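Side-chain contacts in aminoglycoside N(3)-acetyltransferase (PDB 6NP3), which transfers an acetyl group from acetyl-CoA to the 3-amino group of 2-deoxystreptamine antibiotics, gentamicin among them, and so probably confers resistance to them: residues V60-R63 and D64-E68; A75-A78 and A79-Q82. All blocks are in the same frame, centred on the assembly; numbering follows the deposited sequence.

Contact 1. Residues V60-R63 and D64-E68; sequences VSWR and DSPYE. With LLL ((2R,3R,4R,5R)-2-((1S,2S,3R,4S,6R)-4,6-diamino-3-((2R,3R,6S)-3-amino-6-(aminomethyl)-tetrahydro-2H-pyran-2-yloxy)-2-hydr oxycyclohexyloxy)-5-methyl-4-(methylamino)-tetrahydro-2H-pyran-3,5-diol), chain B.
W62 and S65 close a type I beta turn in which the indole of W62 lies flat beneath the backbone that folds back over it. The turn is held by S65 N bonding to W62 O at 3.2 Å, the donor standing above the carbonyl plane. W62 turns its CG away from its own amide N (chi1 178°), which brings one ring face under the D64-S65 peptide: D64 C sits 3.7 Å above the plane, over the ring centre. D64 CB adds an off-centre CH-pi contact to the five-membered ring, and W62 CZ3 packs against P66 CD at 3.7 Å.

On the outer side, R63 and D64 run side by side. The arginine bends at chi3 (80°), and R63 NE meets D64 OD1 at 3.0 Å while R63 NH2 meets the syn lone pair of D64 OD2 at 2.8 Å, a two-point salt bridge although the planes are 59° apart.

S61 lines the gentamicin pocket before the turn, Y67 and E68 from helix 67-70. S61 OG is hydrogen-bonded to the backbone O of D118 and S65 OG to its carboxylate OD1. The Y67 ring lies face-on to C23 of the bound gentamicin (LLL), and LLL O43 donates to E68 OE2 at 2.7 Å.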
ATOM      1  N   VAL A  60       1.575  -2.346   4.398  1.00 11.91           N
ATOM      2  CA  VAL A  60       1.149  -3.092   5.578  1.00 12.13           C
ATOM      3  C   VAL A  60       0.898  -2.212   6.798  1.00 12.17           C
ATOM      4  O   VAL A  60       0.132  -2.599   7.688  1.00 12.87           O
ATOM      5  CB  VAL A  60       2.099  -4.257   5.928  1.00 13.06           C
ATOM      6  CG1 VAL A  60       2.319  -5.155   4.704  1.00 13.92           C
ATOM      7  CG2 VAL A  60       3.448  -3.778   6.444  1.00 13.53           C
ATOM      8  N   SER A  61       1.530  -1.048   6.856  1.00 12.05           N
ATOM      9  CA  SER A  61       1.396  -0.123   7.998  1.00 12.08           C
ATOM     10  C   SER A  61       1.701  -0.868   9.303  1.00 12.09           C
ATOM     11  O   SER A  61       2.569  -1.749   9.344  1.00 13.15           O
ATOM     12  CB  SER A  61       0.040   0.538   7.909  1.00 12.73           C
ATOM     13  OG  SER A  61      -0.148   1.538   8.896  1.00 12.69           O
ATOM     14  N   TRP A  62       1.019  -0.481  10.379  1.00 12.59           N
ATOM     15  CA  TRP A  62       1.345  -0.921  11.734  1.00 12.71           C
ATOM     16  C   TRP A  62       0.056  -0.882  12.541  1.00 13.47           C
ATOM     17  O   TRP A  62      -0.601   0.165  12.621  1.00 14.20           O
ATOM     18  CB  TRP A  62       2.364   0.032  12.338  1.00 14.00           C
ATOM     19  CG  TRP A  62       2.790  -0.244  13.757  1.00 13.96           C
ATOM     20  CD1 TRP A  62       2.717  -1.422  14.443  1.00 14.85           C
ATOM     21  CD2 TRP A  62       3.392   0.686  14.631  1.00 14.19           C
ATOM     22  NE1 TRP A  62       3.233  -1.271  15.705  1.00 15.88           N
ATOM     23  CE2 TRP A  62       3.681   0.008  15.834  1.00 15.32           C
ATOM     24  CE3 TRP A  62       3.753   2.015  14.505  1.00 14.75           C
ATOM     25  CZ2 TRP A  62       4.252   0.637  16.922  1.00 16.09           C
ATOM     26  CZ3 TRP A  62       4.341   2.636  15.582  1.00 15.26           C
ATOM     27  CH2 TRP A  62       4.590   1.945  16.774  1.00 15.91           C
ATOM     28  N   ARG A  63      -0.277  -2.020  13.160  1.00 14.30           N
ATOM     29  CA  ARG A  63      -1.449  -2.132  14.031  1.00 15.33           C
ATOM     30  C   ARG A  63      -1.512  -1.013  15.058  1.00 15.94           C
ATOM     31  O   ARG A  63      -2.587  -0.466  15.327  1.00 17.73           O
ATOM     32  CB  ARG A  63      -1.395  -3.479  14.747  1.00 16.25           C
ATOM     33  CG  ARG A  63      -2.597  -3.783  15.624  1.00 18.45           C
ATOM     34  CD  ARG A  63      -2.315  -4.995  16.496  1.00 19.59           C
ATOM     35  NE  ARG A  63      -1.503  -4.639  17.655  1.00 21.39           N
ATOM     36  CZ  ARG A  63      -1.127  -5.497  18.597  1.00 21.78           C
ATOM     37  NH1 ARG A  63      -1.465  -6.771  18.509  1.00 23.45           N
ATOM     38  NH2 ARG A  63      -0.396  -5.081  19.618  1.00 22.62           N
ATOM     39  N   ASP A  64      -0.368  -0.643  15.614  1.00 15.30           N
ATOM     40  CA  ASP A  64      -0.311   0.284  16.739  1.00 16.34           C
ATOM     41  C   ASP A  64       0.272   1.639  16.339  1.00 15.27           C
ATOM     42  O   ASP A  64       0.796   2.374  17.173  1.00 16.97           O
ATOM     43  CB  ASP A  64       0.444  -0.343  17.914  1.00 18.60           C
ATOM     44  CG  ASP A  64      -0.180  -1.651  18.372  1.00 21.68           C
ATOM     45  OD1 ASP A  64      -1.415  -1.712  18.441  1.00 23.67           O
ATOM     46  OD2 ASP A  64       0.564  -2.611  18.639  1.00 24.81           O
ATOM     47  N   SER A  65       0.097   2.038  15.098  1.00 14.76           N
ATOM     48  CA  SER A  65       0.555   3.357  14.716  1.00 15.14           C
ATOM     49  C   SER A  65      -0.205   4.419  15.515  1.00 15.43           C
ATOM     50  O   SER A  65      -1.439   4.423  15.502  1.00 16.73           O
ATOM     51  CB  SER A  65       0.274   3.558  13.238  1.00 16.76           C
ATOM     52  OG  SER A  65       0.553   4.902  12.926  1.00 17.22           O
ATOM     53  N   PRO A  66       0.486   5.347  16.187  1.00 15.08           N
ATOM     54  CA  PRO A  66      -0.182   6.404  16.954  1.00 15.52           C
ATOM     55  C   PRO A  66      -0.573   7.614  16.102  1.00 15.83           C
ATOM     56  O   PRO A  66      -0.378   8.771  16.501  1.00 17.05           O
ATOM     57  CB  PRO A  66       0.861   6.766  18.006  1.00 16.48           C
ATOM     58  CG  PRO A  66       2.162   6.591  17.302  1.00 17.01           C
ATOM     59  CD  PRO A  66       1.947   5.413  16.364  1.00 15.96           C
ATOM     60  N   TYR A  67      -1.158   7.340  14.933  1.00 15.89           N
ATOM     61  CA  TYR A  67      -1.522   8.394  13.995  1.00 15.46           C
ATOM     62  C   TYR A  67      -2.586   9.308  14.583  1.00 16.34           C
ATOM     63  O   TYR A  67      -2.377  10.517  14.726  1.00 16.60           O
ATOM     64  CB  TYR A  67      -1.989   7.749  12.684  1.00 15.42           C
ATOM     65  CG  TYR A  67      -2.259   8.705  11.564  1.00 14.42           C
ATOM     66  CD1 TYR A  67      -3.520   9.268  11.388  1.00 15.36           C
ATOM     67  CD2 TYR A  67      -1.266   9.027  10.661  1.00 14.35           C
ATOM     68  CE1 TYR A  67      -3.772  10.144  10.334  1.00 15.42           C
ATOM     69  CE2 TYR A  67      -1.503   9.895   9.615  1.00 14.99           C
ATOM     70  CZ  TYR A  67      -2.753  10.457   9.458  1.00 14.91           C
ATOM     71  OH  TYR A  67      -2.974  11.334   8.401  1.00 15.74           O
ATOM     72  N   GLU A  68      -3.759   8.759  14.880  1.00 18.16           N
ATOM     73  CA  GLU A  68      -4.821   9.601  15.414  1.00 19.97           C
ATOM     74  C   GLU A  68      -4.407  10.256  16.726  1.00 18.95           C
ATOM     75  O   GLU A  68      -4.777  11.406  16.993  1.00 20.04           O
ATOM     76  CB  GLU A  68      -6.085   8.775  15.616  1.00 25.25           C
ATOM     77  CG  GLU A  68      -6.932   8.581  14.360  1.00 32.16           C
ATOM     78  CD  GLU A  68      -6.577   7.340  13.565  1.00 36.75           C
ATOM     79  OE1 GLU A  68      -5.883   6.453  14.097  1.00 39.05           O
ATOM     80  OE2 GLU A  68      -6.999   7.248  12.397  1.00 35.53           O
TER
HETATM   81  C11 LLL B 301      -9.120   4.793   4.065  0.81 25.28           C
HETATM   82  O11 LLL B 301      -7.890   4.722   3.298  0.81 19.54           O
HETATM   83  C21 LLL B 301     -10.001   3.632   3.608  0.81 28.73           C
HETATM   84  N21 LLL B 301      -9.186   2.424   3.655  0.81 30.20           N
HETATM   85  C31 LLL B 301     -10.390   3.809   2.187  0.81 28.69           C
HETATM   86  C41 LLL B 301     -11.171   5.108   2.063  0.81 29.31           C
HETATM   87  C51 LLL B 301     -10.292   6.240   2.583  0.81 29.22           C
HETATM   88  O51 LLL B 301      -9.880   5.985   3.896  0.81 28.20           O
HETATM   89  C61 LLL B 301     -11.060   7.544   2.588  0.81 29.85           C
HETATM   90  N61 LLL B 301     -10.179   8.590   3.105  0.81 29.57           N
HETATM   91  C12 LLL B 301      -3.938   5.544   4.514  0.19 17.21           C
HETATM   92  N12 LLL B 301      -2.668   6.161   4.874  0.19 16.97           N
HETATM   93  C22 LLL B 301      -4.342   5.893   3.083  0.81 17.33           C
HETATM   94  C32 LLL B 301      -5.627   5.149   2.776  0.19 19.27           C
HETATM   95  N32 LLL B 301      -6.034   5.439   1.398  0.19 20.46           N
HETATM   96  C42 LLL B 301      -6.784   5.535   3.698  0.19 19.52           C
HETATM   97  C52 LLL B 301      -6.357   5.333   5.153  0.19 17.92           C
HETATM   98  O52 LLL B 301      -7.357   5.871   5.987  0.19 17.59           O
HETATM   99  C62 LLL B 301      -5.040   6.011   5.474  0.19 16.77           C
HETATM  100  O62 LLL B 301      -4.657   5.636   6.784  0.81 13.57           O
HETATM  101  C13 LLL B 301      -4.332   6.681   7.703  0.19 15.22           C
HETATM  102  C23 LLL B 301      -3.287   6.107   8.656  0.19 14.76           C
HETATM  103  O23 LLL B 301      -2.211   5.616   7.884  0.19 14.71           O
HETATM  104  C33 LLL B 301      -3.869   4.920   9.446  0.19 14.73           C
HETATM  105  N33 LLL B 301      -2.884   4.449  10.445  0.19 14.61           N
HETATM  106  C43 LLL B 301      -5.167   5.381  10.140  0.19 15.04           C
HETATM  107  O43 LLL B 301      -4.786   6.288  11.156  0.19 15.19           O
HETATM  108  C53 LLL B 301      -6.106   6.054   9.132  0.19 15.04           C
HETATM  109  O53 LLL B 301      -5.487   7.117   8.446  0.19 14.96           O
HETATM  110  C83 LLL B 301      -5.903   4.179  10.744  0.19 15.40           C
HETATM  111  C93 LLL B 301      -2.645   2.997  10.306  0.19 14.62           C

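Contact 2. Residues A75-A78 and A79-Q82; sequences APPA and AIAQ
P77 O and A81 N form the first bond of a helical turn, at 2.8 Å and nearly straight (166° at the hydrogen), with the donor lying close to the carbonyl axis. P77 is the N-cap of helix 78-83, so its carbonyl is the earliest acceptor used by the helix. As a proline it brings no N-H of its own that would need a partner. One residue on, A78 O accepts from Q82 N at 3.0 Å, a more bent bond (144°) whose donor is tilted from the carbonyl plane. These two i to i+4 bonds satisfy the acceptors of P77 and A78 and the donors of A81 and Q82.

Two apolar contacts accompany these bonds. The ring of P76 reaches over to A81, CG meeting the methyl CB at 3.9 Å. I80 places CG1 beside its own backbone N (chi1 -59°), which carries that branch back to P77 CB at 4.2 Å.

Beyond the first turn, the carbonyls of A81 and Q82 accept from W199 NE1 and R197 NH2. Both donors belong to strand 196-205, against whose W199 the side chains of P76 and I80 also pack; I80 touches Q69 and T70 as well. The short surface helix thus packs against strand 196-205 and, through I80, against helix 67-70.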
ATOM      1  N   ALA A  75       3.945  17.923  18.953  1.00 24.66           N
ATOM      2  CA  ALA A  75       4.747  16.932  19.656  1.00 23.69           C
ATOM      3  C   ALA A  75       3.785  15.881  20.162  1.00 22.36           C
ATOM      4  O   ALA A  75       2.604  16.179  20.357  1.00 23.13           O
ATOM      5  CB  ALA A  75       5.492  17.562  20.841  1.00 23.44           C
ATOM      6  N   PRO A  76       4.236  14.647  20.358  1.00 21.23           N
ATOM      7  CA  PRO A  76       3.347  13.630  20.920  1.00 20.81           C
ATOM      8  C   PRO A  76       2.853  14.059  22.290  1.00 21.79           C
ATOM      9  O   PRO A  76       3.643  14.544  23.114  1.00 22.89           O
ATOM     10  CB  PRO A  76       4.232  12.377  21.019  1.00 21.04           C
ATOM     11  CG  PRO A  76       5.612  12.876  21.005  1.00 21.85           C
ATOM     12  CD  PRO A  76       5.612  14.156  20.185  1.00 21.89           C
ATOM     13  N   PRO A  77       1.559  13.895  22.574  1.00 21.54           N
ATOM     14  CA  PRO A  77       1.063  14.205  23.920  1.00 21.92           C
ATOM     15  C   PRO A  77       1.810  13.401  24.971  1.00 22.75           C
ATOM     16  O   PRO A  77       2.250  12.280  24.724  1.00 22.21           O
ATOM     17  CB  PRO A  77      -0.411  13.800  23.861  1.00 22.70           C
ATOM     18  CG  PRO A  77      -0.775  13.954  22.428  1.00 23.54           C
ATOM     19  CD  PRO A  77       0.467  13.536  21.651  1.00 22.46           C
ATOM     20  N   ALA A  78       1.937  13.989  26.167  1.00 23.81           N
ATOM     21  CA  ALA A  78       2.852  13.467  27.181  1.00 24.69           C
ATOM     22  C   ALA A  78       2.633  11.992  27.477  1.00 24.28           C
ATOM     23  O   ALA A  78       3.598  11.227  27.586  1.00 24.53           O
ATOM     24  CB  ALA A  78       2.707  14.280  28.466  1.00 25.66           C
ATOM     25  N   ALA A  79       1.376  11.581  27.640  1.00 24.58           N
ATOM     26  CA  ALA A  79       1.090  10.198  28.007  1.00 25.97           C
ATOM     27  C   ALA A  79       1.406   9.239  26.872  1.00 25.08           C
ATOM     28  O   ALA A  79       1.840   8.109  27.125  1.00 25.73           O
ATOM     29  CB  ALA A  79      -0.368  10.065  28.427  1.00 27.91           C
ATOM     30  N   ILE A  80       1.184   9.669  25.628  1.00 23.44           N
ATOM     31  CA  ILE A  80       1.590   8.889  24.460  1.00 21.96           C
ATOM     32  C   ILE A  80       3.102   8.785  24.407  1.00 20.98           C
ATOM     33  O   ILE A  80       3.664   7.697  24.212  1.00 19.84           O
ATOM     34  CB  ILE A  80       1.050   9.571  23.190  1.00 22.43           C
ATOM     35  CG1 ILE A  80      -0.474   9.693  23.231  1.00 23.23           C
ATOM     36  CG2 ILE A  80       1.506   8.833  21.940  1.00 22.05           C
ATOM     37  CD1 ILE A  80      -1.220   8.393  23.284  1.00 24.36           C
ATOM     38  N   ALA A  81       3.782   9.921  24.565  1.00 21.11           N
ATOM     39  CA  ALA A  81       5.226   9.969  24.437  1.00 21.44           C
ATOM     40  C   ALA A  81       5.876   9.024  25.428  1.00 20.96           C
ATOM     41  O   ALA A  81       6.890   8.390  25.114  1.00 21.55           O
ATOM     42  CB  ALA A  81       5.717  11.403  24.667  1.00 22.59           C
ATOM     43  N   GLN A  82       5.323   8.940  26.647  1.00 21.03           N
ATOM     44  CA  GLN A  82       5.999   8.163  27.682  1.00 21.60           C
ATOM     45  C   GLN A  82       5.936   6.668  27.400  1.00 20.19           C
ATOM     46  O   GLN A  82       6.912   5.948  27.653  1.00 21.82           O
ATOM     47  CB  GLN A  82       5.455   8.451  29.087  1.00 24.23           C
ATOM     48  CG  GLN A  82       6.194   7.566  30.100  1.00 28.36           C
ATOM     49  CD  GLN A  82       5.877   7.818  31.558  1.00 31.12           C
ATOM     50  OE1 GLN A  82       4.740   8.073  31.931  1.00 35.56           O
ATOM     51  NE2 GLN A  82       6.894   7.700  32.397  1.00 31.88           N
TER

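Overall arrangement
The two contacts follow one another along the chain, which leaves strand 55-59 of the mixed sheet, turns through 60-68 into helix 67-70, and then passes by way of a loop through 75-82 into helix 78-83. Their centres lie 15 Å apart on the same side of the protein, and their nearest atoms, about 4 Å apart, do not touch. Both lean on the antiparallel pair of strands 184-193 and 196-205, contact 1 on the first and contact 2 on the second. Contact 1 is largely buried and helps line the gentamicin pocket, whereas contact 2 lies farther out on the surface, its I80 side chain about 13 Å from the gentamicin.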